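Local coordinates for 2-oxoglutarate (2OG) and Fe(II)-dependent oxygenase superfamily protein (PDB 6KWA), which probably catalyses the irreversible 2-oxoglutarate-dependent oxidation of the plant hormone indole-3-acetic acid to inactive 2-oxoindole-3-acetic acid, a step of auxin catabolism, at residues Gly27-Leu38 against Ile200-Leu211; Leu15-Glu24 against Leu126-Tyr134. All blocks are in the same frame, centred on the assembly; numbering follows the deposited sequence.

Interaction 1: Gly27-Leu38 against Ile200-Leu211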
loop_
_atom_site.group_PDB
_atom_site.type_symbol
_atom_site.label_atom_id
_atom_site.label_comp_id
_atom_site.label_asym_id
_atom_site.label_seq_id
_atom_site.Cartn_x
_atom_site.Cartn_y
_atom_site.Cartn_z
ATOM N N GLY A 27 12.479 -3.755 -3.749
ATOM C CA GLY A 27 11.511 -2.696 -3.545
ATOM C C GLY A 27 10.190 -3.169 -2.967
ATOM O O GLY A 27 9.224 -2.412 -2.883
ATOM N N CYS A 28 10.163 -4.416 -2.522
ATOM C CA CYS A 28 8.964 -4.959 -1.924
ATOM C C CYS A 28 9.291 -6.152 -1.075
ATOM O O CYS A 28 10.352 -6.759 -1.221
ATOM C CB CYS A 28 7.954 -5.352 -3.020
ATOM S SG CYS A 28 8.632 -6.537 -4.220
ATOM N N PHE A 29 8.376 -6.485 -0.180
ATOM C CA PHE A 29 8.505 -7.688 0.626
ATOM C C PHE A 29 7.188 -8.001 1.280
ATOM O O PHE A 29 6.364 -7.130 1.481
ATOM C CB PHE A 29 9.618 -7.554 1.675
ATOM C CG PHE A 29 9.476 -6.382 2.581
ATOM C CD1 PHE A 29 8.893 -6.513 3.833
ATOM C CD2 PHE A 29 9.970 -5.139 2.197
ATOM C CE1 PHE A 29 8.788 -5.429 4.673
ATOM C CE2 PHE A 29 9.843 -4.039 3.030
ATOM C CZ PHE A 29 9.268 -4.187 4.287
ATOM N N ARG A 30 7.042 -9.251 1.677
ATOM C CA ARG A 30 5.856 -9.704 2.367
ATOM C C ARG A 30 6.175 -9.643 3.860
ATOM O O ARG A 30 7.338 -9.793 4.232
ATOM C CB ARG A 30 5.535 -11.133 1.900
ATOM C CG ARG A 30 4.147 -11.682 2.213
ATOM C CD ARG A 30 3.984 -13.116 1.614
ATOM N NE ARG A 30 3.570 -13.130 0.209
ATOM C CZ ARG A 30 4.307 -13.577 -0.810
ATOM N NH1 ARG A 30 5.527 -14.072 -0.612
ATOM N NH2 ARG A 30 3.807 -13.546 -2.043
ATOM N N VAL A 31 5.191 -9.359 4.709
ATOM C CA VAL A 31 5.410 -9.487 6.139
ATOM C C VAL A 31 4.459 -10.532 6.724
ATOM O O VAL A 31 3.300 -10.672 6.295
ATOM C CB VAL A 31 5.264 -8.152 6.909
ATOM C CG1 VAL A 31 6.435 -7.230 6.561
ATOM C CG2 VAL A 31 3.912 -7.459 6.647
ATOM N N ILE A 32 4.995 -11.299 7.671
ATOM C CA ILE A 32 4.223 -12.226 8.494
ATOM C C ILE A 32 4.443 -11.849 9.942
ATOM O O ILE A 32 5.387 -11.108 10.261
ATOM C CB ILE A 32 4.661 -13.686 8.290
ATOM C CG1 ILE A 32 6.172 -13.809 8.534
ATOM C CG2 ILE A 32 4.285 -14.174 6.910
ATOM C CD1 ILE A 32 6.694 -15.234 8.499
ATOM N N ASN A 33 3.570 -12.352 10.812
ATOM C CA ASN A 33 3.550 -11.973 12.224
ATOM C C ASN A 33 3.587 -10.466 12.379
ATOM O O ASN A 33 4.307 -9.924 13.215
ATOM C CB ASN A 33 4.719 -12.632 12.960
ATOM C CG ASN A 33 4.775 -14.141 12.731
ATOM O OD1 ASN A 33 3.755 -14.781 12.436
ATOM N ND2 ASN A 33 5.974 -14.710 12.824
ATOM N N HIS A 34 2.790 -9.806 11.552
ATOM C CA HIS A 34 2.741 -8.353 11.437
ATOM C C HIS A 34 2.056 -7.619 12.574
ATOM O O HIS A 34 1.989 -6.392 12.567
ATOM C CB HIS A 34 2.114 -7.984 10.104
ATOM C CG HIS A 34 0.951 -8.836 9.735
ATOM N ND1 HIS A 34 -0.228 -8.828 10.450
ATOM C CD2 HIS A 34 0.774 -9.708 8.716
ATOM C CE1 HIS A 34 -1.076 -9.677 9.898
ATOM N NE2 HIS A 34 -0.498 -10.219 8.838
ATOM N N GLY A 35 1.422 -8.362 13.476
ATOM C CA GLY A 35 0.718 -7.754 14.583
ATOM C C GLY A 35 -0.688 -7.221 14.324
ATOM O O GLY A 35 -1.320 -6.703 15.220
ATOM N N VAL A 36 -1.192 -7.344 13.109
ATOM C CA VAL A 36 -2.560 -6.909 12.824
ATOM C C VAL A 36 -3.562 -8.043 12.988
ATOM O O VAL A 36 -3.338 -9.145 12.465
ATOM C CB VAL A 36 -2.692 -6.348 11.393
ATOM C CG1 VAL A 36 -4.090 -5.800 11.175
ATOM C CG2 VAL A 36 -1.648 -5.250 11.161
ATOM N N SER A 37 -4.633 -7.793 13.736
ATOM C CA SER A 37 -5.656 -8.820 13.987
ATOM C C SER A 37 -6.174 -9.444 12.687
ATOM O O SER A 37 -6.625 -8.739 11.786
ATOM C CB SER A 37 -6.828 -8.217 14.761
ATOM O OG SER A 37 -8.000 -8.995 14.558
ATOM N N LEU A 38 -6.158 -10.774 12.618
ATOM C CA LEU A 38 -6.587 -11.475 11.425
ATOM C C LEU A 38 -8.091 -11.289 11.215
ATOM O O LEU A 38 -8.550 -11.072 10.096
ATOM C CB LEU A 38 -6.246 -12.959 11.548
ATOM C CG LEU A 38 -4.835 -13.456 11.219
ATOM C CD1 LEU A 38 -3.815 -12.752 12.065
ATOM C CD2 LEU A 38 -4.759 -14.941 11.543
ATOM N N ILE A 200 3.649 -11.816 -6.934
ATOM C CA ILE A 200 3.457 -11.606 -5.511
ATOM C C ILE A 200 2.114 -12.261 -5.151
ATOM O O ILE A 200 1.062 -11.622 -5.164
ATOM C CB ILE A 200 3.490 -10.109 -5.160
ATOM C CG1 ILE A 200 4.803 -9.487 -5.664
ATOM C CG2 ILE A 200 3.309 -9.888 -3.644
ATOM C CD1 ILE A 200 4.904 -8.004 -5.442
ATOM N N ASP A 201 2.170 -13.554 -4.852
ATOM C CA ASP A 201 0.983 -14.344 -4.557
ATOM C C ASP A 201 0.420 -13.947 -3.202
ATOM O O ASP A 201 1.176 -13.628 -2.289
ATOM C CB ASP A 201 1.318 -15.837 -4.583
ATOM C CG ASP A 201 1.747 -16.318 -5.969
ATOM O OD1 ASP A 201 1.285 -15.756 -6.985
ATOM O OD2 ASP A 201 2.590 -17.231 -6.035
ATOM N N PRO A 202 -0.919 -13.929 -3.076
ATOM C CA PRO A 202 -1.585 -13.559 -1.814
ATOM C C PRO A 202 -1.540 -14.663 -0.759
ATOM O O PRO A 202 -2.525 -15.384 -0.608
ATOM C CB PRO A 202 -3.025 -13.301 -2.253
ATOM C CG PRO A 202 -3.218 -14.256 -3.376
ATOM C CD PRO A 202 -1.888 -14.343 -4.105
ATOM N N LEU A 203 -0.456 -14.767 0.000
ATOM C CA LEU A 203 -0.360 -15.803 1.031
ATOM C C LEU A 203 -1.220 -15.412 2.248
ATOM O O LEU A 203 -1.082 -14.307 2.795
ATOM C CB LEU A 203 1.101 -16.014 1.403
ATOM C CG LEU A 203 1.914 -16.538 0.206
ATOM C CD1 LEU A 203 3.359 -16.850 0.578
ATOM C CD2 LEU A 203 1.270 -17.738 -0.485
ATOM N N PRO A 204 -2.130 -16.306 2.677
ATOM C CA PRO A 204 -3.122 -15.888 3.699
ATOM C C PRO A 204 -2.514 -15.352 5.011
ATOM O O PRO A 204 -1.422 -15.748 5.421
ATOM C CB PRO A 204 -3.905 -17.177 3.963
ATOM C CG PRO A 204 -3.741 -17.991 2.694
ATOM C CD PRO A 204 -2.376 -17.668 2.167
ATOM N N ASN A 205 -3.267 -14.474 5.672
ATOM C CA ASN A 205 -2.791 -13.650 6.797
ATOM C C ASN A 205 -1.436 -12.963 6.633
ATOM O O ASN A 205 -0.756 -12.689 7.628
ATOM C CB ASN A 205 -2.688 -14.489 8.079
ATOM C CG ASN A 205 -3.842 -15.437 8.266
ATOM O OD1 ASN A 205 -5.003 -15.094 8.018
ATOM N ND2 ASN A 205 -3.534 -16.637 8.739
ATOM N N THR A 206 -1.095 -12.535 5.428
ATOM C CA THR A 206 0.174 -11.835 5.259
ATOM C C THR A 206 -0.196 -10.536 4.583
ATOM O O THR A 206 -1.308 -10.406 4.040
ATOM C CB THR A 206 1.181 -12.614 4.382
ATOM O OG1 THR A 206 0.714 -12.670 3.025
ATOM C CG2 THR A 206 1.382 -14.020 4.924
ATOM N N LEU A 207 0.712 -9.574 4.642
ATOM C CA LEU A 207 0.542 -8.297 3.951
ATOM C C LEU A 207 1.726 -8.100 2.982
ATOM O O LEU A 207 2.827 -8.573 3.250
ATOM C CB LEU A 207 0.444 -7.151 4.967
ATOM C CG LEU A 207 -0.762 -7.221 5.909
ATOM C CD1 LEU A 207 -0.604 -6.342 7.119
ATOM C CD2 LEU A 207 -2.055 -6.855 5.172
ATOM N N ALA A 208 1.492 -7.428 1.854
ATOM C CA ALA A 208 2.538 -7.140 0.882
ATOM C C ALA A 208 3.001 -5.696 1.056
ATOM O O ALA A 208 2.191 -4.768 1.079
ATOM C CB ALA A 208 2.022 -7.374 -0.526
ATOM N N ILE A 209 4.302 -5.500 1.182
ATOM C CA ILE A 209 4.825 -4.157 1.360
ATOM C C ILE A 209 5.550 -3.816 0.104
ATOM O O ILE A 209 6.273 -4.643 -0.419
ATOM C CB ILE A 209 5.809 -4.055 2.539
ATOM C CG1 ILE A 209 5.275 -4.800 3.755
ATOM C CG2 ILE A 209 6.109 -2.608 2.858
ATOM C CD1 ILE A 209 4.018 -4.255 4.285
ATOM N N ASN A 210 5.401 -2.598 -0.377
ATOM C CA ASN A 210 6.271 -2.191 -1.455
ATOM C C ASN A 210 6.614 -0.744 -1.268
ATOM O O ASN A 210 5.890 -0.002 -0.604
ATOM C CB ASN A 210 5.629 -2.410 -2.821
ATOM C CG ASN A 210 4.565 -1.422 -3.092
ATOM O OD1 ASN A 210 3.407 -1.661 -2.772
ATOM N ND2 ASN A 210 4.944 -0.258 -3.619
ATOM N N LEU A 211 7.737 -0.342 -1.843
ATOM C CA LEU A 211 8.199 1.024 -1.671
ATOM C C LEU A 211 7.811 1.810 -2.919
ATOM O O LEU A 211 7.556 1.207 -3.957
ATOM C CB LEU A 211 9.715 1.033 -1.417
ATOM C CG LEU A 211 10.094 0.525 -0.017
ATOM C CD1 LEU A 211 10.020 -0.997 0.129
ATOM C CD2 LEU A 211 11.473 1.017 0.339
#
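R30 NH2 donates to the backbone oxygen D201 O at 2.6 Å, arriving in the carbonyl plane on a lone pair. The arginine reaches it with CG anti to its backbone N (chi1 -165°) and a bend at chi3, which lays the guanidinium beside the loop that leads into strand 207-211. L203 CD1 rests on one face of that guanidinium, toward its rim, and NH1 is held beyond the contact by T4, so both ends of the group are fixed. H34 grips the same loop further along: its NE2 donates to N205 O at 2.8 Å, from well above the carbonyl plane, while ND1 accepts from V36 N within the ring plane. With its two nitrogens thus engaged, the imidazole has its rotation set, and L207 CD1 sits over the centre of one face, 4.0 Å from the ring centroid. Alongside this loop, strands 28-32 and 207-211 pair antiparallel, F29 with I209 and V31 with L207 as hydrogen-bonded pairs. The side chains of these four lie on one face of the sheet, where I209 CB stands over the middle of the F29 ring, 3.9 Å from its centroid; helices 12-25 and 106-133 pack against this side. C28, R30, A208 and N210 point to the other side, where N210 ND2 bonds to the metal ligand D171. The pairing is a worked example of how an N-terminal segment extends the major sheet of the double-stranded beta-helix in 2-oxoglutarate oxygenases, and strand 207-211 itself supplies a second-shell residue, N210, to the magnesium site.

Interaction 2: Leu15-Glu24 against Leu126-Tyr134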
loop_
_atom_site.group_PDB
_atom_site.type_symbol
_atom_site.label_atom_id
_atom_site.label_comp_id
_atom_site.label_asym_id
_atom_site.label_seq_id
_atom_site.Cartn_x
_atom_site.Cartn_y
_atom_site.Cartn_z
ATOM N N LEU A 15 16.605 -8.222 11.657
ATOM C CA LEU A 15 15.322 -7.806 11.101
ATOM C C LEU A 15 15.455 -6.561 10.228
ATOM O O LEU A 15 15.024 -6.548 9.077
ATOM C CB LEU A 15 14.322 -7.546 12.239
ATOM C CG LEU A 15 12.955 -7.074 11.769
ATOM C CD1 LEU A 15 12.478 -8.041 10.737
ATOM C CD2 LEU A 15 11.987 -7.022 12.965
ATOM N N ASN A 16 16.021 -5.502 10.789
ATOM C CA ASN A 16 16.232 -4.261 10.040
ATOM C C ASN A 16 17.079 -4.454 8.795
ATOM O O ASN A 16 16.834 -3.834 7.768
ATOM C CB ASN A 16 16.862 -3.222 10.954
ATOM C CG ASN A 16 15.918 -2.793 12.044
ATOM O OD1 ASN A 16 14.759 -3.223 12.060
ATOM N ND2 ASN A 16 16.418 -2.028 13.013
ATOM N N GLN A 17 18.095 -5.302 8.884
ATOM C CA GLN A 17 18.933 -5.532 7.724
ATOM C C GLN A 17 18.162 -6.279 6.644
ATOM O O GLN A 17 18.302 -5.982 5.452
ATOM C CB GLN A 17 20.184 -6.295 8.105
ATOM C CG GLN A 17 20.797 -6.994 6.932
ATOM C CD GLN A 17 22.245 -7.255 7.153
ATOM O OE1 GLN A 17 23.000 -6.338 7.489
ATOM N NE2 GLN A 17 22.658 -8.510 6.978
ATOM N N LYS A 18 17.368 -7.264 7.049
ATOM C CA LYS A 18 16.538 -7.969 6.076
ATOM C C LYS A 18 15.558 -7.003 5.424
ATOM O O LYS A 18 15.318 -7.093 4.234
ATOM C CB LYS A 18 15.784 -9.141 6.728
ATOM C CG LYS A 18 16.596 -10.435 6.777
ATOM C CD LYS A 18 15.922 -11.468 7.679
ATOM C CE LYS A 18 16.685 -12.783 7.697
ATOM N NZ LYS A 18 15.960 -13.803 8.536
ATOM N N ILE A 19 14.977 -6.087 6.195
ATOM C CA ILE A 19 14.057 -5.129 5.604
ATOM C C ILE A 19 14.801 -4.262 4.582
ATOM O O ILE A 19 14.378 -4.119 3.416
ATOM C CB ILE A 19 13.387 -4.279 6.682
ATOM C CG1 ILE A 19 12.308 -5.126 7.362
ATOM C CG2 ILE A 19 12.758 -3.006 6.069
ATOM C CD1 ILE A 19 11.844 -4.611 8.737
ATOM N N ARG A 20 15.926 -3.720 5.000
ATOM C CA ARG A 20 16.691 -2.841 4.143
ATOM C C ARG A 20 17.108 -3.536 2.834
ATOM O O ARG A 20 16.994 -2.962 1.766
ATOM C CB ARG A 20 17.930 -2.366 4.874
ATOM C CG ARG A 20 18.936 -1.672 3.969
ATOM C CD ARG A 20 20.091 -1.099 4.818
ATOM N NE ARG A 20 21.226 -0.727 3.982
ATOM C CZ ARG A 20 22.355 -0.213 4.454
ATOM N NH1 ARG A 20 22.507 -0.029 5.753
ATOM N NH2 ARG A 20 23.328 0.112 3.634
ATOM N N GLU A 21 17.537 -4.787 2.897
ATOM C CA GLU A 21 18.083 -5.391 1.694
ATOM C C GLU A 21 16.979 -5.813 0.749
ATOM O O GLU A 21 17.146 -5.719 -0.472
ATOM C CB GLU A 21 18.963 -6.609 2.022
ATOM C CG GLU A 21 20.410 -6.234 2.326
ATOM C CD GLU A 21 21.168 -7.298 3.105
ATOM O OE1 GLU A 21 20.917 -8.513 2.895
ATOM O OE2 GLU A 21 22.062 -6.914 3.887
ATOM N N ALA A 22 15.844 -6.221 1.300
ATOM C CA ALA A 22 14.666 -6.448 0.472
ATOM C C ALA A 22 14.280 -5.179 -0.266
ATOM O O ALA A 22 14.083 -5.179 -1.494
ATOM C CB ALA A 22 13.503 -6.928 1.336
ATOM N N SER A 23 14.237 -4.084 0.483
ATOM C CA SER A 23 13.781 -2.806 -0.044
ATOM C C SER A 23 14.728 -2.193 -1.070
ATOM O O SER A 23 14.306 -1.474 -1.957
ATOM C CB SER A 23 13.611 -1.833 1.113
ATOM O OG SER A 23 12.602 -2.276 2.005
ATOM N N GLU A 24 16.005 -2.524 -0.977
ATOM C CA GLU A 24 16.987 -1.986 -1.910
ATOM C C GLU A 24 17.042 -2.788 -3.176
ATOM O O GLU A 24 17.149 -2.220 -4.278
ATOM C CB GLU A 24 18.370 -1.967 -1.270
ATOM C CG GLU A 24 18.578 -0.828 -0.297
ATOM C CD GLU A 24 19.906 -0.895 0.451
ATOM O OE1 GLU A 24 20.676 -1.841 0.219
ATOM O OE2 GLU A 24 20.183 0.024 1.264
ATOM N N LEU A 126 7.388 0.138 10.131
ATOM C CA LEU A 126 8.261 -0.269 9.003
ATOM C C LEU A 126 9.091 0.928 8.590
ATOM O O LEU A 126 10.261 0.803 8.293
ATOM C CB LEU A 126 7.448 -0.797 7.826
ATOM C CG LEU A 126 6.672 -2.105 8.110
ATOM C CD1 LEU A 126 5.706 -2.466 6.955
ATOM C CD2 LEU A 126 7.627 -3.249 8.351
ATOM N N ALA A 127 8.486 2.110 8.582
ATOM C CA ALA A 127 9.252 3.295 8.211
ATOM C C ALA A 127 10.402 3.537 9.205
ATOM O O ALA A 127 11.534 3.784 8.801
ATOM C CB ALA A 127 8.349 4.500 8.157
ATOM N N ARG A 128 10.113 3.452 10.494
ATOM C CA ARG A 128 11.153 3.653 11.507
ATOM C C ARG A 128 12.217 2.590 11.330
ATOM O O ARG A 128 13.415 2.872 11.410
ATOM C CB ARG A 128 10.595 3.624 12.930
ATOM C CG ARG A 128 11.681 3.948 13.997
ATOM C CD ARG A 128 11.084 3.968 15.372
ATOM N NE ARG A 128 9.981 4.927 15.430
ATOM C CZ ARG A 128 10.035 6.120 16.021
ATOM N NH1 ARG A 128 11.127 6.493 16.676
ATOM N NH2 ARG A 128 8.976 6.928 15.994
ATOM N N LYS A 129 11.795 1.358 11.062
ATOM C CA LYS A 129 12.778 0.293 10.899
ATOM C C LYS A 129 13.725 0.559 9.716
ATOM O O LYS A 129 14.901 0.208 9.773
ATOM C CB LYS A 129 12.098 -1.055 10.727
ATOM C CG LYS A 129 11.445 -1.597 11.988
ATOM C CD LYS A 129 10.957 -3.016 11.754
ATOM C CE LYS A 129 10.033 -3.498 12.884
ATOM N NZ LYS A 129 10.687 -3.378 14.179
ATOM N N LEU A 130 13.217 1.134 8.632
ATOM C CA LEU A 130 14.080 1.511 7.502
ATOM C C LEU A 130 15.110 2.560 7.933
ATOM O O LEU A 130 16.262 2.501 7.541
ATOM C CB LEU A 130 13.254 2.041 6.351
ATOM C CG LEU A 130 12.667 0.969 5.441
ATOM C CD1 LEU A 130 11.595 1.639 4.622
ATOM C CD2 LEU A 130 13.752 0.400 4.528
ATOM N N ALA A 131 14.688 3.557 8.694
ATOM C CA ALA A 131 15.664 4.537 9.186
ATOM C C ALA A 131 16.684 3.838 10.091
ATOM O O ALA A 131 17.886 4.094 10.033
ATOM C CB ALA A 131 14.978 5.651 9.923
ATOM N N GLU A 132 16.209 2.921 10.918
ATOM C CA GLU A 132 17.130 2.221 11.803
ATOM C C GLU A 132 18.145 1.358 11.045
ATOM O O GLU A 132 19.297 1.215 11.461
ATOM C CB GLU A 132 16.342 1.366 12.800
ATOM C CG GLU A 132 15.522 2.208 13.821
ATOM C CD GLU A 132 14.689 1.341 14.760
ATOM O OE1 GLU A 132 14.596 0.101 14.548
ATOM O OE2 GLU A 132 14.142 1.891 15.737
ATOM N N SER A 133 17.733 0.769 9.933
ATOM C CA SER A 133 18.632 -0.098 9.196
ATOM C C SER A 133 19.757 0.692 8.549
ATOM O O SER A 133 20.768 0.130 8.135
ATOM C CB SER A 133 17.855 -0.868 8.123
ATOM O OG SER A 133 17.533 -0.012 7.045
ATOM N N TYR A 134 19.587 1.997 8.441
ATOM C CA TYR A 134 20.656 2.835 7.922
ATOM C C TYR A 134 21.453 3.540 9.028
ATOM O O TYR A 134 22.415 4.265 8.733
ATOM C CB TYR A 134 20.076 3.894 6.961
ATOM C CG TYR A 134 19.659 3.345 5.608
ATOM C CD1 TYR A 134 20.605 2.942 4.688
ATOM C CD2 TYR A 134 18.312 3.225 5.264
ATOM C CE1 TYR A 134 20.229 2.423 3.437
ATOM C CE2 TYR A 134 17.920 2.698 4.029
ATOM C CZ TYR A 134 18.875 2.300 3.118
ATOM O OH TYR A 134 18.508 1.788 1.881
HETATM O O HOH W 1 19.753 -1.828 12.536
HETATM O O HOH W 2 13.355 -4.046 14.008
#
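R20 and Y134 set the pattern of this helix crossing: R20 CD passes over the ring face near its rim as a CH-pi contact, and one face of the guanidinium comes against the CE1 side of the ring, the planes 29° apart and NE 3.3 Å from Y134 CE1. The arginine chain runs extended from CG to NE, its CG anti to the backbone N. At its far end NH1 donates to S133 O at 3.0 Å, with the acceptor in the guanidinium plane. E24 and Y134 reach toward each other from opposite directions. E24 OE2 takes the Y134 hydroxyl on its anti lone pair and also accepts, from above the carboxylate plane, from R20 NE of its own helix, in a salt bridge; two donors therefore share one oxygen. Deeper along the crossing, I19 lies between K129 and L130: CD1 touches K129 CD at 3.5 Å, and CG2 touches L130 CD2, the two side chains crossing at about a right angle. N16 spans the other end. Its ND2 reaches E132 OE1 at 3.2 Å with amide and carboxylate 49° apart, while a water joins N16 OD1 to K129 NZ. The axes of helices 15-24 and 126-133 approach to 8.4 Å and are nearly perpendicular, at 94°, and N16 CB packs on S133 CB where the backbones come closest. Y134 also meets F259 edge-to-face. Chemically, the contact joins an apolar centre to polar groups at both ends, and the sharing of E24 OE2 between R20 and Y134 would be expected to favour a charged carboxylate and probably helps to hold the tyrosine and arginine in place.

Interaction 1 is the more buried of the two and is built into the sheet, its strands joined mainly by backbone bonds; interaction 2 lies further from the chain centre, partly buried, and relies on side-chain hydrogen bonds and water across the helices, backed by a salt bridge within helix 12-25. They share elements: helix 12-25 is followed in the chain by strand 28-32, and the two contacts touch where S23 packs on F29 and L211 and where L126 meets I209. The apolar sheet face of interaction 1 thus rests on the same two helices that interaction 2 crosses against each other. Only interaction 1 comes near the metal, through N210; interaction 2 is remote from the metal and 2-oxoglutarate sites.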